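Local coordinates for Lmo0181 protein (Listeria monocytogenes serovar 1/2a, PDB 5F7V) that binds cycloalternan, a cyclic tetrasaccharide of glucose, and, probably anchored to the membrane as a lipoprotein, is thought to pass it to an ABC transporter, at residues T132-D137 / E145-D150; K154-A159 / I245-T250; L235-F240 / I252-M257. All coordinates share one frame; numbering follows the deposited sequence.

Interaction 1: residues T132-D137 / E145-D150; sequences TIYNKD and EYPTAD
Lys136 and Tyr146 mark where the two backbones come nearest, with a CA–CA separation of 7.4 Å, at the point where strand 119-135 passes into helix 136-142 and the chain returns as the irregular loop 145-150. No hydrogen bond joins the two segments directly, and the contact is carried by rings and aliphatic carbons. Pro147 places CD over the face of Tyr134: this atom sits 3.5 Å from the centroid of the Tyr134 ring and only 4° off the ring normal, a nearly ideal CH-pi contact, while CG leans out over CD1. The aromatic ring can meet the proline because chi1 of Tyr134 is 62°, which sets CG between the backbone N and the carbonyl carbon. Tyr146 meets the same ring obliquely, its CG 3.6 Å from Tyr134 CE2, with the planes inclined at 39°. Phe139 meets the Tyr134 ring edge-to-face. This is a strand-to-helix connection in one lobe of a bacterial extracellular solute-binding protein, where the loop leaving the helix folds back over the sheet before helix 153-163 begins; Gln268 on strand 265-268 donates to Pro147 O and ties the loop to that sheet. Farther out, Lys136 runs across Tyr146. Its CG lies over one face of the ring, and the bend at chi3 brings CE to 3.5 Å from Tyr146 OH. One water accepts from Lys136 NZ at 3.2 Å and donates weakly to Tyr146 OH, lying in the plane of the phenol at its edge. The stronger partner of that hydroxyl is Asp140, on the intervening helix. Within the loop, Asp150 N donates to Thr148 OG1 at 3.1 Å, an ST turn.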
loop_
_atom_site.group_PDB
_atom_site.type_symbol
_atom_site.label_atom_id
_atom_site.label_comp_id
_atom_site.label_asym_id
_atom_site.label_seq_id
_atom_site.Cartn_x
_atom_site.Cartn_y
_atom_site.Cartn_z
ATOM N N THR A 132 -4.937 0.377 -12.053
ATOM C CA THR A 132 -4.791 1.501 -12.997
ATOM C C THR A 132 -6.033 2.341 -12.930
ATOM O O THR A 132 -7.116 1.873 -13.289
ATOM C CB THR A 132 -4.564 0.977 -14.407
ATOM O OG1 THR A 132 -3.378 0.178 -14.391
ATOM C CG2 THR A 132 -4.430 2.128 -15.395
ATOM N N ILE A 133 -5.882 3.594 -12.548
ATOM C CA ILE A 133 -6.992 4.529 -12.442
ATOM C C ILE A 133 -6.910 5.437 -13.664
ATOM O O ILE A 133 -5.840 5.999 -13.935
ATOM C CB ILE A 133 -6.916 5.345 -11.155
ATOM C CG1 ILE A 133 -6.801 4.410 -9.943
ATOM C CG2 ILE A 133 -8.141 6.266 -11.072
ATOM C CD1 ILE A 133 -7.005 5.070 -8.623
ATOM N N TYR A 134 -7.964 5.570 -14.444
ATOM C CA TYR A 134 -7.841 6.289 -15.693
ATOM C C TYR A 134 -8.937 7.317 -15.857
ATOM O O TYR A 134 -10.072 7.177 -15.390
ATOM C CB TYR A 134 -7.783 5.329 -16.883
ATOM C CG TYR A 134 -8.970 4.443 -17.137
ATOM C CD1 TYR A 134 -9.087 3.208 -16.514
ATOM C CD2 TYR A 134 -9.989 4.796 -18.010
ATOM C CE1 TYR A 134 -10.157 2.344 -16.751
ATOM C CE2 TYR A 134 -11.048 3.951 -18.246
ATOM C CZ TYR A 134 -11.143 2.741 -17.609
ATOM O OH TYR A 134 -12.209 1.936 -17.914
ATOM N N ASN A 135 -8.544 8.410 -16.507
ATOM C CA ASN A 135 -9.393 9.558 -16.810
ATOM C C ASN A 135 -10.087 9.271 -18.132
ATOM O O ASN A 135 -9.493 9.382 -19.205
ATOM C CB ASN A 135 -8.535 10.813 -16.852
ATOM C CG ASN A 135 -9.272 12.080 -17.198
ATOM O OD1 ASN A 135 -10.302 12.049 -17.859
ATOM N ND2 ASN A 135 -8.730 13.199 -16.733
ATOM N N LYS A 136 -11.379 8.933 -18.057
ATOM C CA LYS A 136 -12.142 8.559 -19.236
ATOM C C LYS A 136 -12.313 9.745 -20.187
ATOM O O LYS A 136 -12.370 9.522 -21.402
ATOM C CB LYS A 136 -13.516 8.061 -18.842
ATOM C CG LYS A 136 -13.548 6.725 -18.106
ATOM C CD LYS A 136 -14.903 6.426 -17.511
ATOM C CE LYS A 136 -15.895 6.122 -18.596
ATOM N NZ LYS A 136 -17.199 5.743 -18.000
ATOM N N ASP A 137 -12.366 10.955 -19.653
ATOM C CA ASP A 137 -12.535 12.157 -20.493
ATOM C C ASP A 137 -11.310 12.284 -21.396
ATOM O O ASP A 137 -11.455 12.562 -22.597
ATOM C CB ASP A 137 -12.657 13.451 -19.663
ATOM C CG ASP A 137 -13.939 13.620 -18.888
ATOM O OD1 ASP A 137 -14.713 12.664 -18.751
ATOM O OD2 ASP A 137 -14.172 14.782 -18.478
ATOM N N GLU A 145 -9.047 3.653 -26.773
ATOM C CA GLU A 145 -9.843 2.662 -26.035
ATOM C C GLU A 145 -9.318 2.489 -24.601
ATOM O O GLU A 145 -8.130 2.561 -24.337
ATOM C CB GLU A 145 -9.796 1.323 -26.760
ATOM C CG GLU A 145 -10.365 1.383 -28.173
ATOM C CD GLU A 145 -11.803 1.829 -28.281
ATOM O OE1 GLU A 145 -12.618 1.587 -27.357
ATOM O OE2 GLU A 145 -12.203 2.431 -29.313
ATOM N N TYR A 146 -10.235 2.262 -23.669
ATOM C CA TYR A 146 -9.917 2.149 -22.250
ATOM C C TYR A 146 -9.035 0.935 -21.956
ATOM O O TYR A 146 -9.058 -0.090 -22.634
ATOM C CB TYR A 146 -11.208 2.022 -21.419
ATOM C CG TYR A 146 -12.204 3.146 -21.594
ATOM C CD1 TYR A 146 -11.840 4.449 -21.915
ATOM C CD2 TYR A 146 -13.558 2.905 -21.399
ATOM C CE1 TYR A 146 -12.789 5.448 -22.038
ATOM C CE2 TYR A 146 -14.498 3.899 -21.527
ATOM C CZ TYR A 146 -14.135 5.190 -21.858
ATOM O OH TYR A 146 -15.061 6.189 -22.022
ATOM N N PRO A 147 -8.257 1.008 -20.868
ATOM C CA PRO A 147 -7.536 -0.191 -20.428
ATOM C C PRO A 147 -8.411 -1.426 -20.250
ATOM O O PRO A 147 -9.510 -1.308 -19.732
ATOM C CB PRO A 147 -7.004 0.246 -19.065
ATOM C CG PRO A 147 -6.871 1.741 -19.142
ATOM C CD PRO A 147 -8.085 2.151 -19.952
ATOM N N THR A 148 -7.868 -2.588 -20.584
ATOM C CA THR A 148 -8.535 -3.857 -20.377
ATOM C C THR A 148 -7.645 -4.683 -19.472
ATOM O O THR A 148 -6.444 -4.471 -19.309
ATOM C CB THR A 148 -8.788 -4.653 -21.675
ATOM O OG1 THR A 148 -7.571 -5.316 -22.034
ATOM C CG2 THR A 148 -9.276 -3.751 -22.802
ATOM N N ALA A 149 -8.251 -5.714 -18.907
ATOM C CA ALA A 149 -7.609 -6.635 -18.007
ATOM C C ALA A 149 -6.657 -7.562 -18.765
ATOM O O ALA A 149 -5.871 -8.266 -18.123
ATOM C CB ALA A 149 -8.666 -7.465 -17.268
ATOM N N ASP A 150 -6.681 -7.559 -20.086
ATOM C CA ASP A 150 -5.682 -8.368 -20.789
ATOM C C ASP A 150 -4.686 -7.570 -21.575
ATOM O O ASP A 150 -3.898 -8.149 -22.318
ATOM C CB ASP A 150 -6.361 -9.460 -21.559
ATOM C CG ASP A 150 -6.840 -10.556 -20.594
ATOM O OD1 ASP A 150 -6.131 -11.324 -19.841
ATOM O OD2 ASP A 150 -8.061 -10.634 -20.583
HETATM O O HOH W 1 -18.035 5.094 -20.969
#

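Interaction 2: residues K154-A159 / I245-T250; sequences KDEEAA and IAMLHT. With GLC (alpha-D-glucopyranose), chain B.
Met247 lays its terminal methyl across the start of the Glu156 side chain, with CE 3.8 Å from Glu156 CG and 3.6 Å from Glu156 O. The pair illustrates helix-on-sheet packing in the periplasmic-binding-protein fold: helix 153-163 covers strand 245-251, their local axes 11.3 Å apart and inclined at 134°. The two side chains run antiparallel alongside each other, and the bend of Met247 at chi3 carries CE on to CB of Ala159 at 3.9 Å, one turn farther along the helix. Trp151 touches Glu156, Ala159 and Met247 and completes this apolar patch. Beside it lies a buried polar link. Glu156, modelled in two conformers of which one is described, sends its extended chain toward His249, with CG anti to the backbone N (chi1 169°), and the carboxylate lies almost in the plane of the imidazole, at its edge. Thr173 also bonds to Glu156 OE2, and on the other side of the imidazole ND1 is bonded to Glu270 OE2. In this conformer both ring nitrogens are engaged by carboxylates, which would hold the ring's rotation and probably stabilise a positive charge. One residue farther along the strand, Thr250 belongs to the glycan pocket and places OG1 3.7 Å from C1 of the glucose of chain B. In the conformer described, His249 NE2 donates to Glu156 OE2 at 2.6 Å, with an N-H...O angle of 163°, and enters by the syn lone pair of that oxygen.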
loop_
_atom_site.group_PDB
_atom_site.type_symbol
_atom_site.label_atom_id
_atom_site.label_comp_id
_atom_site.label_asym_id
_atom_site.label_seq_id
_atom_site.Cartn_x
_atom_site.Cartn_y
_atom_site.Cartn_z
ATOM N N LYS A 154 2.890 -3.337 -23.418
ATOM C CA LYS A 154 2.952 -2.653 -24.689
ATOM C C LYS A 154 1.642 -1.938 -25.019
ATOM O O LYS A 154 1.665 -0.885 -25.648
ATOM C CB LYS A 154 3.297 -3.603 -25.824
ATOM C CG LYS A 154 2.251 -4.658 -26.124
ATOM C CD LYS A 154 2.731 -5.690 -27.132
ATOM C CE LYS A 154 3.789 -6.635 -26.622
ATOM N NZ LYS A 154 3.311 -7.574 -25.558
ATOM N N ASP A 155 0.503 -2.461 -24.580
ATOM C CA ASP A 155 -0.779 -1.768 -24.809
ATOM C C ASP A 155 -0.864 -0.504 -23.986
ATOM O O ASP A 155 -1.330 0.544 -24.467
ATOM C CB ASP A 155 -1.951 -2.666 -24.454
ATOM C CG ASP A 155 -1.935 -3.940 -25.238
ATOM O OD1 ASP A 155 -2.152 -3.857 -26.458
ATOM O OD2 ASP A 155 -1.727 -5.027 -24.672
ATOM N N GLU A 156 -0.423 -0.531 -22.746
ATOM C CA GLU A 156 -0.448 0.694 -21.979
ATOM C C GLU A 156 0.593 1.693 -22.458
ATOM O O GLU A 156 0.357 2.911 -22.394
ATOM C CB GLU A 156 -0.248 0.390 -20.508
ATOM C CG GLU A 156 -0.017 1.656 -19.747
ATOM C CD GLU A 156 -0.046 1.401 -18.262
ATOM O OE1 GLU A 156 -0.346 0.267 -17.743
ATOM O OE2 GLU A 156 0.309 2.424 -17.640
ATOM N N GLU A 157 1.742 1.234 -22.942
ATOM C CA GLU A 157 2.713 2.179 -23.463
ATOM C C GLU A 157 2.187 2.847 -24.719
ATOM O O GLU A 157 2.382 4.055 -24.886
ATOM C CB GLU A 157 4.028 1.466 -23.770
ATOM C CG GLU A 157 4.810 0.988 -22.530
ATOM C CD GLU A 157 5.979 0.050 -22.799
ATOM O OE1 GLU A 157 6.368 -0.053 -23.973
ATOM O OE2 GLU A 157 6.629 -0.541 -21.879
ATOM N N ALA A 158 1.560 2.117 -25.611
ATOM C CA ALA A 158 1.043 2.709 -26.835
ATOM C C ALA A 158 -0.082 3.691 -26.511
ATOM O O ALA A 158 -0.146 4.818 -27.054
ATOM C CB ALA A 158 0.545 1.676 -27.816
ATOM N N ALA A 159 -0.974 3.329 -25.593
ATOM C CA ALA A 159 -2.052 4.203 -25.139
ATOM C C ALA A 159 -1.468 5.439 -24.531
ATOM O O ALA A 159 -1.865 6.537 -24.865
ATOM C CB ALA A 159 -2.977 3.509 -24.183
ATOM N N ILE A 245 -3.048 13.615 -16.115
ATOM C CA ILE A 245 -2.551 12.241 -16.219
ATOM C C ILE A 245 -3.686 11.329 -16.694
ATOM O O ILE A 245 -4.714 11.213 -16.036
ATOM C CB ILE A 245 -1.948 11.786 -14.878
ATOM C CG1 ILE A 245 -0.740 12.624 -14.450
ATOM C CG2 ILE A 245 -1.616 10.304 -14.938
ATOM C CD1 ILE A 245 -0.144 12.337 -13.094
ATOM N N ALA A 246 -3.502 10.654 -17.820
ATOM C CA ALA A 246 -4.560 9.774 -18.301
ATOM C C ALA A 246 -4.671 8.466 -17.536
ATOM O O ALA A 246 -5.787 7.988 -17.336
ATOM C CB ALA A 246 -4.363 9.489 -19.783
ATOM N N MET A 247 -3.550 7.896 -17.090
ATOM C CA MET A 247 -3.519 6.590 -16.380
ATOM C C MET A 247 -2.605 6.753 -15.176
ATOM O O MET A 247 -1.461 7.154 -15.317
ATOM C CB MET A 247 -2.990 5.446 -17.250
ATOM C CG MET A 247 -3.914 5.043 -18.363
ATOM S SD MET A 247 -3.221 3.787 -19.430
ATOM C CE MET A 247 -2.133 4.725 -20.521
ATOM N N LEU A 248 -3.117 6.437 -13.991
ATOM C CA LEU A 248 -2.359 6.568 -12.753
ATOM C C LEU A 248 -2.342 5.211 -12.049
ATOM O O LEU A 248 -3.409 4.688 -11.713
ATOM C CB LEU A 248 -2.991 7.623 -11.865
ATOM C CG LEU A 248 -2.342 7.836 -10.508
ATOM C CD1 LEU A 248 -0.946 8.381 -10.644
ATOM C CD2 LEU A 248 -3.213 8.787 -9.711
ATOM N N HIS A 249 -1.149 4.691 -11.772
ATOM C CA HIS A 249 -1.037 3.406 -11.041
ATOM C C HIS A 249 -0.924 3.718 -9.555
ATOM O O HIS A 249 0.104 4.199 -9.083
ATOM C CB HIS A 249 0.215 2.654 -11.523
ATOM C CG HIS A 249 0.107 2.234 -12.943
ATOM N ND1 HIS A 249 -0.099 0.932 -13.309
ATOM C CD2 HIS A 249 0.150 2.944 -14.090
ATOM C CE1 HIS A 249 -0.165 0.846 -14.622
ATOM N NE2 HIS A 249 -0.027 2.057 -15.122
ATOM N N THR A 250 -2.014 3.486 -8.842
ATOM C CA THR A 250 -2.045 3.865 -7.431
ATOM C C THR A 250 -3.071 3.043 -6.699
ATOM O O THR A 250 -3.792 2.223 -7.274
ATOM C CB THR A 250 -2.268 5.383 -7.280
ATOM O OG1 THR A 250 -1.899 5.767 -5.961
ATOM C CG2 THR A 250 -3.685 5.763 -7.594
HETATM C C1 GLC B . 0.918 6.066 -3.609
HETATM C C2 GLC B . 1.293 7.213 -4.530
HETATM C C3 GLC B . 1.747 8.434 -3.771
HETATM C C4 GLC B . 0.777 8.791 -2.660
HETATM C C5 GLC B . 0.523 7.592 -1.771
HETATM C C6 GLC B . -0.611 7.945 -0.823
HETATM O O2 GLC B . 2.281 6.810 -5.486
HETATM O O3 GLC B . 2.040 9.555 -4.589
HETATM O O4 GLC B . 1.249 9.907 -1.914
HETATM O O5 GLC B . 0.028 6.512 -2.561
HETATM O O6 GLC B . -0.946 6.883 0.077
#

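Interaction 3: residues L235-F240 / I252-M257; sequences LPEDLF and IWLFDM. With GLC (alpha-D-glucopyranose), chain B; GLC (alpha-D-glucopyranose), chain C; GLC (alpha-D-glucopyranose), chain D.
Glu237 rests its CB on Leu254 CD1 at 3.8 Å and turns its carboxylate to the glucose of chain B, gripping it with two bonds. The sugar O3 donates to OE1 at 2.7 Å, and its O4 donates to OE2 at 2.9 Å, so that two neighbouring hydroxyls are held by the two oxygens of one carboxylate. From the other segment, Trp253 approaches the same sugar with its indole N-H: NE1 donates to the ring oxygen O5 at 3.1 Å, nearly straight at 167°, and the acceptor lies in the indole plane. One face of the indole carries the next sugars. C1 of the glucose of chain C sits 3.5 Å above the ring plane over its centre, and C3 of the glucose of chain D lies over the same face near the rim. An aromatic platform of this kind is a familiar feature of sugar-binding proteins. Behind this first shell, Leu254 and Met257 support the aliphatic part of Glu237, each crossing it at about a right angle; Met257, one of two modelled conformers, sets SD 3.8 Å from Glu237 CG. With chi1 of 55° and chi2 of -92°, the Glu237 chain is folded, which lets the acid reach the glucan while CB and CG stay against these neighbours. Glu237 lies in the first turn of helix 236-241. Asp238 OD2 accepts from Leu235 N, from above the carboxylate plane, just before that turn. Leu235 and Pro236 also line the pocket. The carboxylate acts as a double acceptor and the indole as both donor and apolar platform, a division of labour consistent with recognition of both the hydroxyls and the C-H faces of cycloalternan.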
loop_
_atom_site.group_PDB
_atom_site.type_symbol
_atom_site.label_atom_id
_atom_site.label_comp_id
_atom_site.label_asym_id
_atom_site.label_seq_id
_atom_site.Cartn_x
_atom_site.Cartn_y
_atom_site.Cartn_z
ATOM N N LEU A 235 2.425 15.734 -5.840
ATOM C CA LEU A 235 2.311 14.286 -5.922
ATOM C C LEU A 235 1.549 13.943 -7.176
ATOM O O LEU A 235 0.760 14.737 -7.687
ATOM C CB LEU A 235 1.600 13.750 -4.681
ATOM C CG LEU A 235 2.397 13.901 -3.378
ATOM C CD1 LEU A 235 1.492 13.519 -2.203
ATOM C CD2 LEU A 235 3.701 13.118 -3.353
ATOM N N PRO A 236 1.759 12.730 -7.723
ATOM C CA PRO A 236 1.054 12.375 -8.937
ATOM C C PRO A 236 -0.462 12.470 -8.862
ATOM O O PRO A 236 -1.126 12.867 -9.821
ATOM C CB PRO A 236 1.542 10.961 -9.255
ATOM C CG PRO A 236 2.696 10.725 -8.392
ATOM C CD PRO A 236 2.727 11.710 -7.273
ATOM N N GLU A 237 -1.043 12.110 -7.720
ATOM C CA GLU A 237 -2.495 12.208 -7.587
ATOM C C GLU A 237 -2.981 13.667 -7.717
ATOM O O GLU A 237 -4.102 13.910 -8.155
ATOM C CB GLU A 237 -2.955 11.588 -6.269
ATOM C CG GLU A 237 -2.306 12.139 -5.045
ATOM C CD GLU A 237 -1.049 11.362 -4.620
ATOM O OE1 GLU A 237 -0.291 10.699 -5.401
ATOM O OE2 GLU A 237 -0.828 11.405 -3.373
ATOM N N ASP A 238 -2.128 14.643 -7.407
ATOM C CA ASP A 238 -2.509 16.054 -7.587
ATOM C C ASP A 238 -2.574 16.400 -9.073
ATOM O O ASP A 238 -3.517 17.034 -9.561
ATOM C CB ASP A 238 -1.521 17.012 -6.918
ATOM C CG ASP A 238 -1.231 16.694 -5.472
ATOM O OD1 ASP A 238 -2.164 16.243 -4.792
ATOM O OD2 ASP A 238 -0.095 16.923 -5.004
ATOM N N LEU A 239 -1.579 15.934 -9.827
ATOM C CA LEU A 239 -1.636 16.116 -11.297
ATOM C C LEU A 239 -2.834 15.402 -11.909
ATOM O O LEU A 239 -3.541 15.861 -12.805
ATOM C CB LEU A 239 -0.346 15.685 -11.964
ATOM C CG LEU A 239 0.797 16.715 -11.954
ATOM C CD1 LEU A 239 1.267 17.114 -10.564
ATOM C CD2 LEU A 239 1.950 16.234 -12.840
ATOM N N PHE A 240 -3.108 14.206 -11.398
ATOM C CA PHE A 240 -4.309 13.473 -11.854
ATOM C C PHE A 240 -5.604 14.241 -11.596
ATOM O O PHE A 240 -6.447 14.380 -12.501
ATOM C CB PHE A 240 -4.351 12.073 -11.212
ATOM C CG PHE A 240 -5.495 11.209 -11.696
ATOM C CD1 PHE A 240 -5.398 10.569 -12.930
ATOM C CD2 PHE A 240 -6.666 11.051 -10.959
ATOM C CE1 PHE A 240 -6.416 9.780 -13.394
ATOM C CE2 PHE A 240 -7.696 10.240 -11.450
ATOM C CZ PHE A 240 -7.558 9.610 -12.654
ATOM N N ILE A 252 -6.157 1.789 -4.031
ATOM C CA ILE A 252 -7.583 1.988 -3.773
ATOM C C ILE A 252 -7.819 2.948 -2.610
ATOM O O ILE A 252 -8.932 3.416 -2.396
ATOM C CB ILE A 252 -8.350 0.660 -3.537
ATOM C CG1 ILE A 252 -7.934 -0.060 -2.246
ATOM C CG2 ILE A 252 -8.182 -0.241 -4.758
ATOM C CD1 ILE A 252 -8.675 -1.344 -1.972
ATOM N N TRP A 253 -6.766 3.207 -1.829
ATOM C CA TRP A 253 -6.808 4.217 -0.758
ATOM C C TRP A 253 -6.979 5.626 -1.269
ATOM O O TRP A 253 -7.215 6.514 -0.456
ATOM C CB TRP A 253 -5.566 4.146 0.164
ATOM C CG TRP A 253 -4.275 4.171 -0.559
ATOM C CD1 TRP A 253 -3.528 5.278 -0.887
ATOM C CD2 TRP A 253 -3.533 3.037 -1.010
ATOM N NE1 TRP A 253 -2.406 4.904 -1.551
ATOM C CE2 TRP A 253 -2.362 3.533 -1.626
ATOM C CE3 TRP A 253 -3.717 1.642 -0.944
ATOM C CZ2 TRP A 253 -1.401 2.681 -2.199
ATOM C CZ3 TRP A 253 -2.750 0.818 -1.500
ATOM C CH2 TRP A 253 -1.620 1.319 -2.127
ATOM N N LEU A 254 -6.894 5.841 -2.584
ATOM C CA LEU A 254 -7.175 7.165 -3.148
ATOM C C LEU A 254 -8.573 7.271 -3.753
ATOM O O LEU A 254 -8.907 8.328 -4.277
ATOM C CB LEU A 254 -6.120 7.565 -4.181
ATOM C CG LEU A 254 -4.754 7.806 -3.522
ATOM C CD1 LEU A 254 -3.760 8.278 -4.593
ATOM C CD2 LEU A 254 -4.760 8.755 -2.328
ATOM N N PHE A 255 -9.391 6.232 -3.680
ATOM C CA PHE A 255 -10.738 6.363 -4.208
ATOM C C PHE A 255 -11.513 7.476 -3.498
ATOM O O PHE A 255 -12.238 8.200 -4.173
ATOM C CB PHE A 255 -11.523 5.067 -4.019
ATOM C CG PHE A 255 -11.190 3.959 -4.984
ATOM C CD1 PHE A 255 -10.159 4.041 -5.928
ATOM C CD2 PHE A 255 -11.893 2.755 -4.872
ATOM C CE1 PHE A 255 -9.879 2.969 -6.752
ATOM C CE2 PHE A 255 -11.626 1.701 -5.694
ATOM C CZ PHE A 255 -10.603 1.808 -6.622
ATOM N N ASP A 256 -11.366 7.660 -2.186
ATOM C CA ASP A 256 -12.070 8.753 -1.513
ATOM C C ASP A 256 -11.621 10.119 -2.065
ATOM O O ASP A 256 -12.489 10.935 -2.377
ATOM C CB ASP A 256 -11.871 8.696 0.008
ATOM C CG ASP A 256 -12.629 9.784 0.730
ATOM O OD1 ASP A 256 -13.851 9.623 0.866
ATOM O OD2 ASP A 256 -12.018 10.818 1.107
ATOM N N MET A 257 -10.316 10.359 -2.204
ATOM C CA MET A 257 -9.796 11.612 -2.770
ATOM C C MET A 257 -10.448 11.927 -4.109
ATOM O O MET A 257 -10.823 13.071 -4.398
ATOM C CB MET A 257 -8.275 11.478 -2.978
ATOM C CG MET A 257 -7.526 12.681 -3.514
ATOM S SD MET A 257 -5.764 12.363 -3.381
ATOM C CE MET A 257 -5.440 12.559 -1.635
HETATM C C1 GLC B . 0.918 6.066 -3.609
HETATM C C2 GLC B . 1.293 7.213 -4.530
HETATM C C3 GLC B . 1.747 8.434 -3.771
HETATM C C4 GLC B . 0.777 8.791 -2.660
HETATM C C5 GLC B . 0.523 7.592 -1.771
HETATM C C6 GLC B . -0.611 7.945 -0.823
HETATM O O2 GLC B . 2.281 6.810 -5.486
HETATM O O3 GLC B . 2.040 9.555 -4.589
HETATM O O4 GLC B . 1.249 9.907 -1.914
HETATM O O5 GLC B . 0.028 6.512 -2.561
HETATM O O6 GLC B . -0.946 6.883 0.077
HETATM C C1 GLC C . -1.116 2.256 1.643
HETATM C C2 GLC C . -1.506 1.078 2.507
HETATM C C3 GLC C . -0.286 0.527 3.223
HETATM C C4 GLC C . 0.840 0.253 2.234
HETATM C C5 GLC C . 1.159 1.513 1.440
HETATM C C6 GLC C . 2.192 1.279 0.345
HETATM O O2 GLC C . -2.506 1.504 3.439
HETATM O O3 GLC C . -0.672 -0.694 3.849
HETATM O O4 GLC C . 2.008 -0.085 2.988
HETATM O O5 GLC C . -0.040 1.952 0.764
HETATM O O6 GLC C . 2.212 2.519 -0.398
HETATM C C1 GLC D . -0.097 6.824 1.224
HETATM C C2 GLC D . 0.160 5.359 1.522
HETATM C C3 GLC D . -1.097 4.642 1.985
HETATM C C4 GLC D . -1.654 5.382 3.185
HETATM C C5 GLC D . -1.970 6.819 2.749
HETATM C C6 GLC D . -2.608 7.642 3.861
HETATM O O2 GLC D . 0.688 4.739 0.351
HETATM O O3 GLC D . -0.763 3.345 2.471
HETATM O O4 GLC D . -2.798 4.709 3.719
HETATM O O5 GLC D . -0.750 7.434 2.329
HETATM O O6 GLC D . -1.607 7.886 4.848
#

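The three contacts lie in one region of the protein, at increasing distance from the glycan from interaction 3 to interaction 1. Interactions 1 and 2, with centres about 8 Å apart, are joined through the sheet: Ile133 O lies 2.8 Å from Leu248 N, a probable hydrogen bond between neighbouring antiparallel strands. Interaction 3 lies farther off, its centre about 15 Å from that of interaction 2 and 16 Å from that of interaction 1, yet Phe240 packs on both, its CZ 3.7 Å from Ile133 CG2. Strand 245-251 links helices 236-241 and 255-258, and Thr250 and Glu237 both touch the glucose of chain B, whereas the side chain of Thr132 stays about 11 Å from a bound glucose.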